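Local coordinates for protein poly(ADP-ribose) glycohydrolase (Thermomonospora curvata, PDB 3SII) that probably catalyses the hydrolysis of ribose-ribose glycosidic bonds in poly(ADP-ribose), using a macrodomain-type catalytic fold, at residues 65-70 with 253-258; 173-178 with 218-223; 91-96 with 110-115. One frame throughout, in Å; residues are numbered along the deposited sequence.

Contact 1 (65-70 with 253-258); sequences TRIEVT and VVFAVW. With A1R (5'-O-[(S)-{[(S)-{[(2R,3R,4S)-3,4-dihydroxypyrrolidin-2-yl]methoxy}(hydroxy)phosphoryl]oxy}(hydroxy)phosphoryl]adenosine), chain B.
E68 O is approached twice from strand 253-256: F255 N donates a hydrogen bond of 2.7 Å to it, the shortest of this ladder, and the alpha C-H of V254 adds a C-H...O contact at 3.4 Å (CA to O). The strands run parallel, their short axes 4.7 Å apart and 12° from parallel. Even-numbered residues of 66-70 supply the polar backbone atoms on one side, and V253, F255 and V257 those on the other. Five backbone hydrogen bonds result, the last being V257 N to T70 O at 3.0 Å, so pairing reaches one residue past the strand end.

I67, V69, V253 and F255 share one face of the sheet. There the methyl CG2 of I67 meets the F255 ring at its edge, 3.7 Å from CE2, while CG1 of V253 lies over one face of the same ring. With CG anti to its own carbonyl carbon (chi1 -65°), F255 lays its ring beside I67, and V69 CG2 reaches F255 CB. On the other face E68 and T70 accompany V254 and A256. The extended chain of E68 passes V254, OE1 coming 3.5 Å from V254 CG2 on its way to a salt bridge with R80. T70 OG1 rests 3.7 Å from A256 CA and is hydrogen-bonded to E72.

Beyond the pairing, the chain reaches the bound ADP-ribose analogue: A256 O lies 3.3 Å from its adenine C2, and the W258 ring turns its edge to N7. Strand 66-70 ends the mixed sheet, with 252-256 between it and strand 214-217. Helix 74-84 packs against V254 and A256; on the opposite face helix 265-273 touches V69, and F274 stacks on the F255 ring.

Contact 2 (173-178 with 218-223); sequences LTSPAP and GAWGCG. With A1R (5'-O-[(S)-{[(S)-{[(2R,3R,4S)-3,4-dihydroxypyrrolidin-2-yl]methoxy}(hydroxy)phosphoryl]oxy}(hydroxy)phosphoryl]adenosine), chain B.
A177 lays its methyl over one face of the W220 indole, CB standing 3.8 Å from the centroid of the five-membered ring and 11° off its normal, which identifies a CH-pi contact. The indole also reaches S175 by its edge. NE1 donates to S175 O at 2.9 Å with an N-H...O angle of 159°; the acceptor lies in the ring plane, although the donor approaches from above the plane of the carbonyl. S175 OG comes 3.5 Å from W220 CZ2. The ring gets there because CG is anti to the backbone N (chi1 -171°), which carries the indole from the loop to S175.

G221 meets the same methyl from the backbone side, A177 CB being 3.6 Å from G221 CA. A side chain at G221 would run into that methyl. G221 is also the third residue of a type II turn from A219 to C222, closed by C222 N to A219 O at 3.0 Å, and has the positive phi of that position. The turn leads into G223, whose N donates to the ligand's O1B at 2.8 Å; a beta carbon on G223 would collide with O2A. V224 N and F225 N continue the backbone bonds to the ligand, consistent with the glycine-rich diphosphate-binding loop of macrodomains. R199 of helix 189-209 and F236 of helix 229-240 also touch W220.

Chemically the joint is neutral, one indole N-H bond and a methyl on a ring, whereas the main-chain N of G223, just after the turn, donates to the anionic diphosphate.

Contact 3 (91-96 with 110-115); sequences CLNFAS and AQEEGL. With A1R (5'-O-[(S)-{[(S)-{[(2R,3R,4S)-3,4-dihydroxypyrrolidin-2-yl]methoxy}(hydroxy)phosphoryl]oxy}(hydroxy)phosphoryl]adenosine), chain B.
This is a strand-to-helix contact in which side chains of helix 111-118 bind backbone of the central strand 90-94 and the loop after it. The short axes approach to 7.5 Å at 118°, so the first turn of the helix runs across the strand, and Q111 and E112 do most of the joining.

The Q111 amide grips the strand with both ends: NE2 donates to L92 O at 3.0 Å, and OE1 accepts from F94 N at 2.9 Å. A bend at chi2 (-108°) also lays this amide flat on the F94 ring, the planes 11° apart and NE2 over the ring centre. With a leucine in its place, L92 O and F94 N would probably both lose these partners and the F94 ring its stacked amide. Q111 NE2 has a second bond, to T74 OG1.

E112 extends to the loop, where OE1 accepts from S96 N at 2.7 Å and from the ligand hydroxyl O2N at 2.8 Å. Its OE2 is met by N93 ND2 from above the carboxylate plane and also takes G101 N. N93 OD1, buried against E112 CB, has no polar partner in the model. A water joins F94 O and E112 N to the ligand's O1A, to which Q111 N donates directly at 2.8 Å; a phosphate thus sits at the helix N-terminus. Q111, E112 and E113 match the QEE of the PARG signature.

L115, one turn on, slides its CD1 past N93. Helix 121-125 packs on N93, E112 and L115, helix 74-84 touches L115, and T174 of the adjacent strand 163-175 binds N93 ND2.

The three contacts reach one mixed sheet and line one ligand site. Contacts 2 and 3 are close, with centres about 8 Å apart, because strands 163-175 and 90-94 are neighbours; L173 O lies 2.8 Å from N93 N, a probable hydrogen bond. Contact 1 lies farther out, its centre about 15 Å from that of contact 2 and 16 Å from that of contact 3. It still packs on contact 2, F255 CD1 being 4.0 Å from G218 N. Along the ligand the order is adenine at 253-258, diphosphate between 218-223 and the start of helix 111-118, and pyrrolidine diol at E112. Contact 1 closes a chain loop that encloses both others.

Contact 1 (65-70 with 253-258)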
loop_
_atom_site.group_PDB
_atom_site.type_symbol
_atom_site.label_atom_id
_atom_site.label_comp_id
_atom_site.label_asym_id
_atom_site.label_seq_id
_atom_site.Cartn_x
_atom_site.Cartn_y
_atom_site.Cartn_z
ATOM N N THR A 65 17.989 -12.348 0.758
ATOM C CA THR A 65 16.585 -11.948 0.665
ATOM C C THR A 65 15.842 -12.814 -0.340
ATOM O O THR A 65 16.304 -13.000 -1.462
ATOM C CB THR A 65 16.446 -10.477 0.226
ATOM O OG1 THR A 65 17.190 -9.639 1.119
ATOM C CG2 THR A 65 14.975 -10.047 0.209
ATOM N N ARG A 66 14.703 -13.360 0.072
ATOM C CA ARG A 66 13.814 -14.054 -0.849
ATOM C C ARG A 66 13.010 -13.008 -1.613
ATOM O O ARG A 66 12.326 -12.195 -1.003
ATOM C CB ARG A 66 12.860 -14.960 -0.076
ATOM C CG ARG A 66 12.072 -15.926 -0.947
ATOM C CD ARG A 66 11.063 -16.722 -0.127
ATOM N NE ARG A 66 11.679 -17.389 1.018
ATOM C CZ ARG A 66 12.030 -18.671 1.039
ATOM N NH1 ARG A 66 11.820 -19.436 -0.024
ATOM N NH2 ARG A 66 12.586 -19.191 2.125
ATOM N N ILE A 67 13.103 -13.010 -2.940
ATOM C CA ILE A 67 12.291 -12.110 -3.757
ATOM C C ILE A 67 11.381 -12.936 -4.664
ATOM O O ILE A 67 11.850 -13.811 -5.402
ATOM C CB ILE A 67 13.157 -11.128 -4.570
ATOM C CG1 ILE A 67 13.958 -10.230 -3.625
ATOM C CG2 ILE A 67 12.291 -10.283 -5.493
ATOM C CD1 ILE A 67 14.791 -9.173 -4.335
ATOM N N GLU A 68 10.078 -12.687 -4.576
ATOM C CA GLU A 68 9.092 -13.406 -5.377
ATOM C C GLU A 68 8.274 -12.413 -6.182
ATOM O O GLU A 68 7.921 -11.355 -5.678
ATOM C CB GLU A 68 8.097 -14.171 -4.488
ATOM C CG GLU A 68 8.656 -15.302 -3.633
ATOM C CD GLU A 68 7.568 -15.997 -2.813
ATOM O OE1 GLU A 68 6.774 -15.304 -2.141
ATOM O OE2 GLU A 68 7.499 -17.244 -2.844
ATOM N N VAL A 69 7.945 -12.771 -7.415
ATOM C CA VAL A 69 6.901 -12.073 -8.162
ATOM C C VAL A 69 5.724 -13.022 -8.328
ATOM O O VAL A 69 5.903 -14.166 -8.755
ATOM C CB VAL A 69 7.385 -11.608 -9.550
ATOM C CG1 VAL A 69 6.269 -10.858 -10.277
ATOM C CG2 VAL A 69 8.603 -10.716 -9.409
ATOM N N THR A 70 4.523 -12.565 -7.973
ATOM C CA THR A 70 3.319 -13.391 -8.061
ATOM C C THR A 70 2.188 -12.587 -8.681
ATOM O O THR A 70 2.294 -11.358 -8.799
ATOM C CB THR A 70 2.852 -13.889 -6.678
ATOM O OG1 THR A 70 2.304 -12.794 -5.932
ATOM C CG2 THR A 70 4.013 -14.506 -5.902
ATOM N N VAL A 253 10.601 -10.279 0.124
ATOM C CA VAL A 253 9.892 -9.224 -0.581
ATOM C C VAL A 253 9.075 -9.884 -1.661
ATOM O O VAL A 253 9.618 -10.639 -2.479
ATOM C CB VAL A 253 10.847 -8.210 -1.232
ATOM C CG1 VAL A 253 10.062 -7.180 -2.065
ATOM C CG2 VAL A 253 11.694 -7.521 -0.177
ATOM N N VAL A 254 7.771 -9.628 -1.653
ATOM C CA VAL A 254 6.883 -10.160 -2.677
ATOM C C VAL A 254 6.394 -9.001 -3.530
ATOM O O VAL A 254 5.891 -8.011 -3.006
ATOM C CB VAL A 254 5.656 -10.875 -2.072
ATOM C CG1 VAL A 254 4.726 -11.384 -3.198
ATOM C CG2 VAL A 254 6.080 -12.020 -1.165
ATOM N N PHE A 255 6.580 -9.106 -4.842
ATOM C CA PHE A 255 5.934 -8.184 -5.761
ATOM C C PHE A 255 4.652 -8.856 -6.196
ATOM O O PHE A 255 4.650 -9.721 -7.077
ATOM C CB PHE A 255 6.855 -7.856 -6.938
ATOM C CG PHE A 255 8.099 -7.111 -6.526
ATOM C CD1 PHE A 255 8.060 -5.739 -6.316
ATOM C CD2 PHE A 255 9.292 -7.782 -6.335
ATOM C CE1 PHE A 255 9.203 -5.041 -5.925
ATOM C CE2 PHE A 255 10.446 -7.098 -5.940
ATOM C CZ PHE A 255 10.398 -5.720 -5.731
ATOM N N ALA A 256 3.572 -8.487 -5.524
ATOM C CA ALA A 256 2.256 -9.051 -5.795
ATOM C C ALA A 256 1.579 -8.140 -6.804
ATOM O O ALA A 256 1.183 -7.018 -6.483
ATOM C CB ALA A 256 1.451 -9.148 -4.502
ATOM N N VAL A 257 1.461 -8.624 -8.036
ATOM C CA VAL A 257 0.947 -7.808 -9.122
ATOM C C VAL A 257 -0.239 -8.514 -9.776
ATOM O O VAL A 257 -0.073 -9.447 -10.585
ATOM C CB VAL A 257 2.031 -7.512 -10.167
ATOM C CG1 VAL A 257 1.502 -6.488 -11.171
ATOM C CG2 VAL A 257 3.307 -7.007 -9.479
ATOM N N TRP A 258 -1.434 -8.063 -9.405
ATOM C CA TRP A 258 -2.693 -8.580 -9.928
ATOM C C TRP A 258 -3.177 -7.632 -11.022
ATOM O O TRP A 258 -3.674 -6.541 -10.731
ATOM C CB TRP A 258 -3.727 -8.657 -8.800
ATOM C CG TRP A 258 -5.070 -9.130 -9.254
ATOM C CD1 TRP A 258 -5.357 -10.334 -9.832
ATOM C CD2 TRP A 258 -6.307 -8.418 -9.178
ATOM N NE1 TRP A 258 -6.700 -10.416 -10.115
ATOM C CE2 TRP A 258 -7.307 -9.249 -9.724
ATOM C CE3 TRP A 258 -6.673 -7.157 -8.695
ATOM C CZ2 TRP A 258 -8.642 -8.862 -9.808
ATOM C CZ3 TRP A 258 -8.003 -6.771 -8.779
ATOM C CH2 TRP A 258 -8.972 -7.623 -9.328
HETATM N N1 A1R B . -3.136 -6.070 -5.778
HETATM C C2 A1R B . -1.980 -6.076 -6.507
HETATM N N3 A1R B . -1.859 -5.397 -7.681
HETATM C C4 A1R B . -2.952 -4.745 -8.042
HETATM C C5 A1R B . -4.171 -4.661 -7.375
HETATM C C6 A1R B . -4.216 -5.375 -6.195
HETATM N N6 A1R B . -5.404 -5.412 -5.402
HETATM N N7 A1R B . -5.062 -3.865 -8.086
HETATM C C8 A1R B . -4.382 -3.460 -9.175
HETATM N N9 A1R B . -3.096 -3.967 -9.207
HETATM C "C1'" A1R B . -2.056 -3.745 -10.196
HETATM C "C2'" A1R B . -2.564 -3.371 -11.545
HETATM O "O2'" A1R B . -1.749 -3.905 -12.534
HETATM C "C3'" A1R B . -2.483 -1.894 -11.554
HETATM O "O3'" A1R B . -2.272 -1.385 -12.825
HETATM O "O4'" A1R B . -1.221 -2.693 -9.783
HETATM C "C4'" A1R B . -1.313 -1.618 -10.680
HETATM C "C5'" A1R B . -1.418 -0.274 -9.990
HETATM O "O5'" A1R B . -2.581 -0.199 -9.227
HETATM P PA A1R B . -3.351 1.193 -9.052
HETATM O O1A A1R B . -4.306 0.926 -7.924
HETATM O O2A A1R B . -4.006 1.702 -10.289
HETATM O O3A A1R B . -2.232 2.181 -8.518
HETATM P PB A1R B . -1.885 3.681 -8.958
HETATM O O1B A1R B . -1.453 3.783 -10.401
HETATM O O2B A1R B . -0.805 4.143 -8.021
HETATM O O5N A1R B . -3.207 4.535 -8.844
HETATM C C5N A1R B . -3.593 5.129 -7.642
HETATM N N4N A1R B . -5.607 4.800 -7.625
HETATM C C1N A1R B . -6.374 4.456 -6.436
HETATM O O2N A1R B . -6.764 5.861 -4.566
HETATM C C2N A1R B . -5.787 5.281 -5.333
HETATM O O3N A1R B . -5.609 7.288 -6.599
HETATM C C3N A1R B . -4.899 6.238 -6.039
HETATM C C4N A1R B . -4.546 5.916 -7.414
#

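Contact 2 (173-178 with 218-223)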
loop_
_atom_site.group_PDB
_atom_site.type_symbol
_atom_site.label_atom_id
_atom_site.label_comp_id
_atom_site.label_asym_id
_atom_site.label_seq_id
_atom_site.Cartn_x
_atom_site.Cartn_y
_atom_site.Cartn_z
ATOM N N LEU A 173 2.037 1.049 4.473
ATOM C CA LEU A 173 2.855 2.214 4.151
ATOM C C LEU A 173 2.148 2.950 3.025
ATOM O O LEU A 173 1.996 2.417 1.922
ATOM C CB LEU A 173 4.228 1.772 3.656
ATOM C CG LEU A 173 4.994 0.827 4.585
ATOM C CD1 LEU A 173 5.926 -0.062 3.789
ATOM C CD2 LEU A 173 5.759 1.646 5.584
ATOM N N THR A 174 1.719 4.174 3.303
ATOM C CA THR A 174 0.900 4.939 2.370
ATOM C C THR A 174 1.728 6.077 1.793
ATOM O O THR A 174 2.078 7.015 2.493
ATOM C CB THR A 174 -0.375 5.431 3.097
ATOM O OG1 THR A 174 -1.222 4.302 3.328
ATOM C CG2 THR A 174 -1.138 6.478 2.291
ATOM N N SER A 175 2.056 5.962 0.512
ATOM C CA SER A 175 2.915 6.917 -0.182
ATOM C C SER A 175 2.418 6.989 -1.616
ATOM O O SER A 175 2.291 5.961 -2.269
ATOM C CB SER A 175 4.357 6.404 -0.170
ATOM O OG SER A 175 5.193 7.139 -1.065
ATOM N N PRO A 176 2.123 8.199 -2.118
ATOM C CA PRO A 176 1.595 8.276 -3.481
ATOM C C PRO A 176 2.713 8.324 -4.498
ATOM O O PRO A 176 3.672 9.071 -4.339
ATOM C CB PRO A 176 0.855 9.612 -3.479
ATOM C CG PRO A 176 1.662 10.457 -2.533
ATOM C CD PRO A 176 2.157 9.517 -1.454
ATOM N N ALA A 177 2.601 7.501 -5.530
ATOM C CA ALA A 177 3.512 7.608 -6.650
ATOM C C ALA A 177 3.199 8.905 -7.390
ATOM O O ALA A 177 2.076 9.420 -7.301
ATOM C CB ALA A 177 3.339 6.412 -7.587
ATOM N N PRO A 178 4.180 9.439 -8.131
ATOM C CA PRO A 178 3.866 10.610 -8.958
ATOM C C PRO A 178 2.764 10.292 -9.967
ATOM O O PRO A 178 2.695 9.177 -10.499
ATOM C CB PRO A 178 5.190 10.903 -9.666
ATOM C CG PRO A 178 5.946 9.609 -9.626
ATOM C CD PRO A 178 5.567 8.980 -8.312
ATOM N N GLY A 218 4.669 -3.907 -5.250
ATOM C CA GLY A 218 3.974 -4.191 -6.497
ATOM C C GLY A 218 4.129 -3.051 -7.478
ATOM O O GLY A 218 5.077 -2.254 -7.356
ATOM N N ALA A 219 3.201 -2.983 -8.431
ATOM C CA ALA A 219 3.253 -2.029 -9.542
ATOM C C ALA A 219 2.709 -0.657 -9.151
ATOM O O ALA A 219 1.786 -0.116 -9.774
ATOM C CB ALA A 219 2.519 -2.595 -10.768
ATOM N N TRP A 220 3.288 -0.135 -8.079
ATOM C CA TRP A 220 3.040 1.198 -7.554
ATOM C C TRP A 220 2.951 2.237 -8.670
ATOM O O TRP A 220 3.874 2.380 -9.472
ATOM C CB TRP A 220 4.222 1.508 -6.641
ATOM C CG TRP A 220 4.164 2.748 -5.785
ATOM C CD1 TRP A 220 3.090 3.264 -5.099
ATOM C CD2 TRP A 220 5.266 3.613 -5.519
ATOM N NE1 TRP A 220 3.477 4.397 -4.410
ATOM C CE2 TRP A 220 4.809 4.624 -4.650
ATOM C CE3 TRP A 220 6.613 3.616 -5.918
ATOM C CZ2 TRP A 220 5.645 5.645 -4.188
ATOM C CZ3 TRP A 220 7.437 4.625 -5.466
ATOM C CH2 TRP A 220 6.955 5.624 -4.606
ATOM N N GLY A 221 1.830 2.950 -8.726
ATOM C CA GLY A 221 1.684 4.055 -9.663
ATOM C C GLY A 221 1.465 3.676 -11.119
ATOM O O GLY A 221 1.404 4.552 -11.979
ATOM N N CYS A 222 1.300 2.385 -11.397
ATOM C CA CYS A 222 1.284 1.905 -12.782
ATOM C C CYS A 222 -0.110 1.693 -13.361
ATOM O O CYS A 222 -0.252 1.173 -14.471
ATOM C CB CYS A 222 2.111 0.625 -12.906
ATOM S SG CYS A 222 3.865 0.867 -12.588
ATOM N N GLY A 223 -1.129 2.094 -12.608
ATOM C CA GLY A 223 -2.505 2.023 -13.075
ATOM C C GLY A 223 -2.979 3.412 -13.455
ATOM O O GLY A 223 -2.536 3.985 -14.447
HETATM N N1 A1R B . -3.136 -6.070 -5.778
HETATM C C2 A1R B . -1.980 -6.076 -6.507
HETATM N N3 A1R B . -1.859 -5.397 -7.681
HETATM C C4 A1R B . -2.952 -4.745 -8.042
HETATM C C5 A1R B . -4.171 -4.661 -7.375
HETATM C C6 A1R B . -4.216 -5.375 -6.195
HETATM N N6 A1R B . -5.404 -5.412 -5.402
HETATM N N7 A1R B . -5.062 -3.865 -8.086
HETATM C C8 A1R B . -4.382 -3.460 -9.175
HETATM N N9 A1R B . -3.096 -3.967 -9.207
HETATM C "C1'" A1R B . -2.056 -3.745 -10.196
HETATM C "C2'" A1R B . -2.564 -3.371 -11.545
HETATM O "O2'" A1R B . -1.749 -3.905 -12.534
HETATM C "C3'" A1R B . -2.483 -1.894 -11.554
HETATM O "O3'" A1R B . -2.272 -1.385 -12.825
HETATM O "O4'" A1R B . -1.221 -2.693 -9.783
HETATM C "C4'" A1R B . -1.313 -1.618 -10.680
HETATM C "C5'" A1R B . -1.418 -0.274 -9.990
HETATM O "O5'" A1R B . -2.581 -0.199 -9.227
HETATM P PA A1R B . -3.351 1.193 -9.052
HETATM O O1A A1R B . -4.306 0.926 -7.924
HETATM O O2A A1R B . -4.006 1.702 -10.289
HETATM O O3A A1R B . -2.232 2.181 -8.518
HETATM P PB A1R B . -1.885 3.681 -8.958
HETATM O O1B A1R B . -1.453 3.783 -10.401
HETATM O O2B A1R B . -0.805 4.143 -8.021
HETATM O O5N A1R B . -3.207 4.535 -8.844
HETATM C C5N A1R B . -3.593 5.129 -7.642
HETATM N N4N A1R B . -5.607 4.800 -7.625
HETATM C C1N A1R B . -6.374 4.456 -6.436
HETATM O O2N A1R B . -6.764 5.861 -4.566
HETATM C C2N A1R B . -5.787 5.281 -5.333
HETATM O O3N A1R B . -5.609 7.288 -6.599
HETATM C C3N A1R B . -4.899 6.238 -6.039
HETATM C C4N A1R B . -4.546 5.916 -7.414
#

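Contact 3 (91-96 with 110-115)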
loop_
_atom_site.group_PDB
_atom_site.type_symbol
_atom_site.label_atom_id
_atom_site.label_comp_id
_atom_site.label_asym_id
_atom_site.label_seq_id
_atom_site.Cartn_x
_atom_site.Cartn_y
_atom_site.Cartn_z
ATOM N N CYS A 91 2.846 -3.695 3.952
ATOM C CA CYS A 91 2.341 -3.611 2.593
ATOM C C CYS A 91 2.317 -2.174 2.092
ATOM O O CYS A 91 1.865 -1.279 2.800
ATOM C CB CYS A 91 0.901 -4.116 2.526
ATOM S SG CYS A 91 0.640 -5.816 3.057
ATOM N N LEU A 92 2.772 -1.966 0.865
ATOM C CA LEU A 92 2.684 -0.661 0.229
ATOM C C LEU A 92 1.264 -0.437 -0.303
ATOM O O LEU A 92 0.754 -1.241 -1.080
ATOM C CB LEU A 92 3.723 -0.554 -0.897
ATOM C CG LEU A 92 3.690 0.707 -1.765
ATOM C CD1 LEU A 92 3.840 1.975 -0.901
ATOM C CD2 LEU A 92 4.766 0.631 -2.863
ATOM N N ASN A 93 0.636 0.639 0.160
ATOM C CA ASN A 93 -0.644 1.145 -0.331
ATOM C C ASN A 93 -0.355 2.117 -1.473
ATOM O O ASN A 93 0.364 3.107 -1.274
ATOM C CB ASN A 93 -1.367 1.863 0.823
ATOM C CG ASN A 93 -2.615 2.587 0.371
ATOM O OD1 ASN A 93 -3.180 2.273 -0.674
ATOM N ND2 ASN A 93 -3.042 3.577 1.149
ATOM N N PHE A 94 -0.889 1.813 -2.664
ATOM C CA PHE A 94 -0.683 2.648 -3.849
ATOM C C PHE A 94 -1.629 3.835 -3.729
ATOM O O PHE A 94 -2.726 3.857 -4.308
ATOM C CB PHE A 94 -0.979 1.869 -5.140
ATOM C CG PHE A 94 -0.220 0.560 -5.284
ATOM C CD1 PHE A 94 0.926 0.288 -4.545
ATOM C CD2 PHE A 94 -0.652 -0.389 -6.207
ATOM C CE1 PHE A 94 1.610 -0.912 -4.698
ATOM C CE2 PHE A 94 0.031 -1.585 -6.371
ATOM C CZ PHE A 94 1.168 -1.848 -5.613
ATOM N N ALA A 95 -1.187 4.824 -2.966
ATOM C CA ALA A 95 -2.084 5.789 -2.350
ATOM C C ALA A 95 -2.521 6.925 -3.246
ATOM O O ALA A 95 -1.757 7.412 -4.089
ATOM C CB ALA A 95 -1.435 6.363 -1.105
ATOM N N SER A 96 -3.753 7.364 -3.020
ATOM C CA SER A 96 -4.181 8.692 -3.436
ATOM C C SER A 96 -3.481 9.725 -2.574
ATOM O O SER A 96 -3.309 9.539 -1.370
ATOM C CB SER A 96 -5.686 8.827 -3.253
ATOM O OG SER A 96 -6.113 10.170 -3.478
ATOM N N ALA A 110 -9.571 0.053 -7.598
ATOM C CA ALA A 110 -8.118 0.124 -7.727
ATOM C C ALA A 110 -7.516 -0.472 -6.459
ATOM O O ALA A 110 -8.247 -0.903 -5.564
ATOM C CB ALA A 110 -7.664 1.567 -7.939
ATOM N N GLN A 111 -6.193 -0.522 -6.366
ATOM C CA GLN A 111 -5.583 -1.246 -5.242
ATOM C C GLN A 111 -5.917 -0.639 -3.877
ATOM O O GLN A 111 -6.286 -1.362 -2.941
ATOM C CB GLN A 111 -4.068 -1.371 -5.441
ATOM C CG GLN A 111 -3.381 -2.266 -4.426
ATOM C CD GLN A 111 -2.547 -1.485 -3.427
ATOM O OE1 GLN A 111 -2.751 -0.284 -3.226
ATOM N NE2 GLN A 111 -1.578 -2.159 -2.808
ATOM N N GLU A 112 -5.790 0.677 -3.746
ATOM C CA GLU A 112 -6.055 1.307 -2.452
ATOM C C GLU A 112 -7.503 1.112 -2.023
ATOM O O GLU A 112 -7.790 0.831 -0.855
ATOM C CB GLU A 112 -5.719 2.798 -2.464
ATOM C CG GLU A 112 -6.153 3.468 -1.153
ATOM C CD GLU A 112 -5.717 4.911 -1.016
ATOM O OE1 GLU A 112 -5.629 5.617 -2.040
ATOM O OE2 GLU A 112 -5.491 5.345 0.135
ATOM N N GLU A 113 -8.419 1.283 -2.969
ATOM C CA GLU A 113 -9.837 1.113 -2.686
ATOM C C GLU A 113 -10.128 -0.290 -2.147
ATOM O O GLU A 113 -10.913 -0.456 -1.204
ATOM C CB GLU A 113 -10.660 1.407 -3.941
ATOM C CG GLU A 113 -10.788 2.891 -4.249
ATOM C CD GLU A 113 -9.656 3.459 -5.091
ATOM O OE1 GLU A 113 -8.596 2.808 -5.213
ATOM O OE2 GLU A 113 -9.830 4.574 -5.627
ATOM N N GLY A 114 -9.494 -1.297 -2.741
ATOM C CA GLY A 114 -9.611 -2.661 -2.247
ATOM C C GLY A 114 -9.107 -2.805 -0.813
ATOM O O GLY A 114 -9.728 -3.480 0.010
ATOM N N LEU A 115 -7.977 -2.173 -0.503
ATOM C CA LEU A 115 -7.456 -2.197 0.860
ATOM C C LEU A 115 -8.472 -1.543 1.798
ATOM O O LEU A 115 -8.771 -2.075 2.870
ATOM C CB LEU A 115 -6.113 -1.463 0.948
ATOM C CG LEU A 115 -4.984 -1.976 0.060
ATOM C CD1 LEU A 115 -3.732 -1.166 0.325
ATOM C CD2 LEU A 115 -4.729 -3.476 0.295
HETATM N N1 A1R B . -3.136 -6.070 -5.778
HETATM C C2 A1R B . -1.980 -6.076 -6.507
HETATM N N3 A1R B . -1.859 -5.397 -7.681
HETATM C C4 A1R B . -2.952 -4.745 -8.042
HETATM C C5 A1R B . -4.171 -4.661 -7.375
HETATM C C6 A1R B . -4.216 -5.375 -6.195
HETATM N N6 A1R B . -5.404 -5.412 -5.402
HETATM N N7 A1R B . -5.062 -3.865 -8.086
HETATM C C8 A1R B . -4.382 -3.460 -9.175
HETATM N N9 A1R B . -3.096 -3.967 -9.207
HETATM C "C1'" A1R B . -2.056 -3.745 -10.196
HETATM C "C2'" A1R B . -2.564 -3.371 -11.545
HETATM O "O2'" A1R B . -1.749 -3.905 -12.534
HETATM C "C3'" A1R B . -2.483 -1.894 -11.554
HETATM O "O3'" A1R B . -2.272 -1.385 -12.825
HETATM O "O4'" A1R B . -1.221 -2.693 -9.783
HETATM C "C4'" A1R B . -1.313 -1.618 -10.680
HETATM C "C5'" A1R B . -1.418 -0.274 -9.990
HETATM O "O5'" A1R B . -2.581 -0.199 -9.227
HETATM P PA A1R B . -3.351 1.193 -9.052
HETATM O O1A A1R B . -4.306 0.926 -7.924
HETATM O O2A A1R B . -4.006 1.702 -10.289
HETATM O O3A A1R B . -2.232 2.181 -8.518
HETATM P PB A1R B . -1.885 3.681 -8.958
HETATM O O1B A1R B . -1.453 3.783 -10.401
HETATM O O2B A1R B . -0.805 4.143 -8.021
HETATM O O5N A1R B . -3.207 4.535 -8.844
HETATM C C5N A1R B . -3.593 5.129 -7.642
HETATM N N4N A1R B . -5.607 4.800 -7.625
HETATM C C1N A1R B . -6.374 4.456 -6.436
HETATM O O2N A1R B . -6.764 5.861 -4.566
HETATM C C2N A1R B . -5.787 5.281 -5.333
HETATM O O3N A1R B . -5.609 7.288 -6.599
HETATM C C3N A1R B . -4.899 6.238 -6.039
HETATM C C4N A1R B . -4.546 5.916 -7.414
HETATM O O HOH W 1 -4.523 2.304 -5.754
HETATM O O HOH W 2 -4.313 7.734 0.645
#